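Local coordinates for protein GDSL-like Lipase (PDB 3P94) that probably hydrolyses ester bonds as an SGNH-family serine hydrolase, perhaps with lysophospholipase activity, at residues I118-L123 against V159-A164. Sequence-based numbering, arbitrary orientation.
Sequences IFCSVL and VDYHSA
Val159 N donates to Phe119 O at 2.8 Å, and Ser121 N returns a nearly straight bond (173°) to Val159 O. These two bonds pair edge strand 157-159 with the end of strand 116-120, in parallel, in the flavodoxin-like sheet. Beyond the ladder, the Ser121 hydroxyl links the loop to the start of helix 161-165. Its OG stands between the backbone N and the carbonyl carbon (chi1 67°), which turns it toward the helix start. There OG accepts from His162 N at 2.9 Å and gives a weak bond to Val159 O at 3.3 Å. Asp160 is the N-cap. Its OD1 takes Ser163 N from above the carboxylate plane, while OD2 takes Ser163 OG at 2.7 Å on the syn side, tilted 31° out of that plane. Without the carboxylate, as with an alanine here, Ser163 N would probably lose its cap and Ser163 OG this acceptor. Val122 O lies in the plane of the His162 ring, at its edge, 3.3 Å from CD2. Side-chain contacts on Tyr161 continue the join beyond the strand. Cys120 SG makes an oblique sulfur-aromatic contact with the Tyr161 ring, 4.6 Å from its centroid, and Leu123 CD1 touches Tyr161 CD2 at 3.5 Å. Helix 185-202 packs on Val159 and Tyr161. The chemistry implies a strand-to-helix junction in which the Ser121 hydroxyl takes up His162 N and the Asp160 carboxylate takes up Ser163 N.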
loop_
_atom_site.group_PDB
_atom_site.type_symbol
_atom_site.label_atom_id
_atom_site.label_comp_id
_atom_site.label_asym_id
_atom_site.label_seq_id
_atom_site.Cartn_x
_atom_site.Cartn_y
_atom_site.Cartn_z
ATOM N N ILE A 118 -9.162 2.842 3.287
ATOM C CA ILE A 118 -9.390 2.130 2.043
ATOM C C ILE A 118 -8.251 1.115 1.931
ATOM O O ILE A 118 -7.104 1.497 1.723
ATOM C CB ILE A 118 -9.496 3.084 0.824
ATOM C CG1 ILE A 118 -10.761 3.974 0.932
ATOM C CG2 ILE A 118 -9.492 2.285 -0.479
ATOM C CD1 ILE A 118 -10.742 5.233 0.063
ATOM N N PHE A 119 -8.563 -0.168 2.139
ATOM C CA PHE A 119 -7.566 -1.228 2.055
ATOM C C PHE A 119 -7.467 -1.760 0.640
ATOM O O PHE A 119 -8.492 -1.966 -0.014
ATOM C CB PHE A 119 -7.909 -2.386 3.017
ATOM C CG PHE A 119 -7.326 -2.267 4.405
ATOM C CD1 PHE A 119 -5.952 -2.203 4.597
ATOM C CD2 PHE A 119 -8.150 -2.284 5.525
ATOM C CE1 PHE A 119 -5.414 -2.089 5.886
ATOM C CE2 PHE A 119 -7.607 -2.184 6.814
ATOM C CZ PHE A 119 -6.246 -2.085 6.984
ATOM N N CYS A 120 -6.228 -2.006 0.174
ATOM C CA CYS A 120 -5.965 -2.572 -1.146
ATOM C C CYS A 120 -5.454 -3.982 -1.017
ATOM O O CYS A 120 -4.601 -4.257 -0.175
ATOM C CB CYS A 120 -4.964 -1.719 -1.920
ATOM S SG CYS A 120 -5.489 -0.009 -2.183
ATOM N N SER A 121 -5.900 -4.852 -1.931
ATOM C CA SER A 121 -5.400 -6.215 -2.048
ATOM C C SER A 121 -3.931 -6.151 -2.376
ATOM O O SER A 121 -3.550 -5.370 -3.254
ATOM C CB SER A 121 -6.121 -6.932 -3.188
ATOM O OG SER A 121 -5.772 -6.347 -4.434
ATOM N N VAL A 122 -3.109 -6.967 -1.709
ATOM C CA VAL A 122 -1.690 -7.069 -2.048
ATOM C C VAL A 122 -1.664 -7.598 -3.490
ATOM O O VAL A 122 -2.472 -8.472 -3.838
ATOM C CB VAL A 122 -0.910 -7.963 -1.038
ATOM C CG1 VAL A 122 0.547 -8.144 -1.460
ATOM C CG2 VAL A 122 -0.984 -7.383 0.375
ATOM N N LEU A 123 -0.813 -7.008 -4.347
ATOM C CA LEU A 123 -0.739 -7.405 -5.749
ATOM C C LEU A 123 -0.249 -8.862 -5.903
ATOM O O LEU A 123 0.500 -9.360 -5.049
ATOM C CB LEU A 123 0.172 -6.455 -6.534
ATOM C CG LEU A 123 -0.501 -5.326 -7.325
ATOM C CD1 LEU A 123 -1.374 -4.448 -6.442
ATOM C CD2 LEU A 123 0.527 -4.467 -8.034
ATOM N N VAL A 159 -10.195 -2.659 -2.082
ATOM C CA VAL A 159 -9.820 -2.439 -3.480
ATOM C C VAL A 159 -9.172 -3.723 -3.984
ATOM O O VAL A 159 -8.055 -4.057 -3.566
ATOM C CB VAL A 159 -8.897 -1.191 -3.622
ATOM C CG1 VAL A 159 -8.375 -1.030 -5.039
ATOM C CG2 VAL A 159 -9.615 0.074 -3.183
ATOM N N ASP A 160 -9.875 -4.450 -4.866
ATOM C CA ASP A 160 -9.376 -5.722 -5.363
ATOM C C ASP A 160 -8.560 -5.581 -6.663
ATOM O O ASP A 160 -9.006 -5.953 -7.765
ATOM C CB ASP A 160 -10.517 -6.734 -5.531
ATOM C CG ASP A 160 -10.075 -8.184 -5.687
ATOM O OD1 ASP A 160 -8.851 -8.447 -5.644
ATOM O OD2 ASP A 160 -10.950 -9.054 -5.819
ATOM N N TYR A 161 -7.310 -5.131 -6.504
ATOM C CA TYR A 161 -6.366 -5.084 -7.619
ATOM C C TYR A 161 -6.018 -6.493 -8.089
ATOM O O TYR A 161 -5.859 -6.726 -9.286
ATOM C CB TYR A 161 -5.046 -4.423 -7.185
ATOM C CG TYR A 161 -5.069 -2.965 -6.797
ATOM C CD1 TYR A 161 -5.781 -2.036 -7.547
ATOM C CD2 TYR A 161 -4.241 -2.485 -5.786
ATOM C CE1 TYR A 161 -5.728 -0.674 -7.250
ATOM C CE2 TYR A 161 -4.174 -1.129 -5.486
ATOM C CZ TYR A 161 -4.916 -0.226 -6.222
ATOM O OH TYR A 161 -4.846 1.106 -5.920
ATOM N N HIS A 162 -5.826 -7.408 -7.114
ATOM C CA HIS A 162 -5.362 -8.789 -7.291
ATOM C C HIS A 162 -6.191 -9.580 -8.313
ATOM O O HIS A 162 -5.601 -10.139 -9.239
ATOM C CB HIS A 162 -5.329 -9.526 -5.928
ATOM C CG HIS A 162 -4.585 -10.831 -5.971
ATOM N ND1 HIS A 162 -5.148 -11.968 -6.526
ATOM C CD2 HIS A 162 -3.339 -11.135 -5.529
ATOM C CE1 HIS A 162 -4.230 -12.920 -6.414
ATOM N NE2 HIS A 162 -3.129 -12.472 -5.815
ATOM N N SER A 163 -7.536 -9.623 -8.173
ATOM C CA SER A 163 -8.381 -10.366 -9.116
ATOM C C SER A 163 -8.315 -9.795 -10.541
ATOM O O SER A 163 -8.403 -10.556 -11.515
ATOM C CB SER A 163 -9.829 -10.395 -8.639
ATOM O OG SER A 163 -9.913 -11.037 -7.377
ATOM N N ALA A 164 -8.142 -8.469 -10.659
ATOM C CA ALA A 164 -8.067 -7.770 -11.943
ATOM C C ALA A 164 -6.721 -7.951 -12.658
ATOM O O ALA A 164 -6.646 -7.730 -13.869
ATOM C CB ALA A 164 -8.317 -6.287 -11.730
#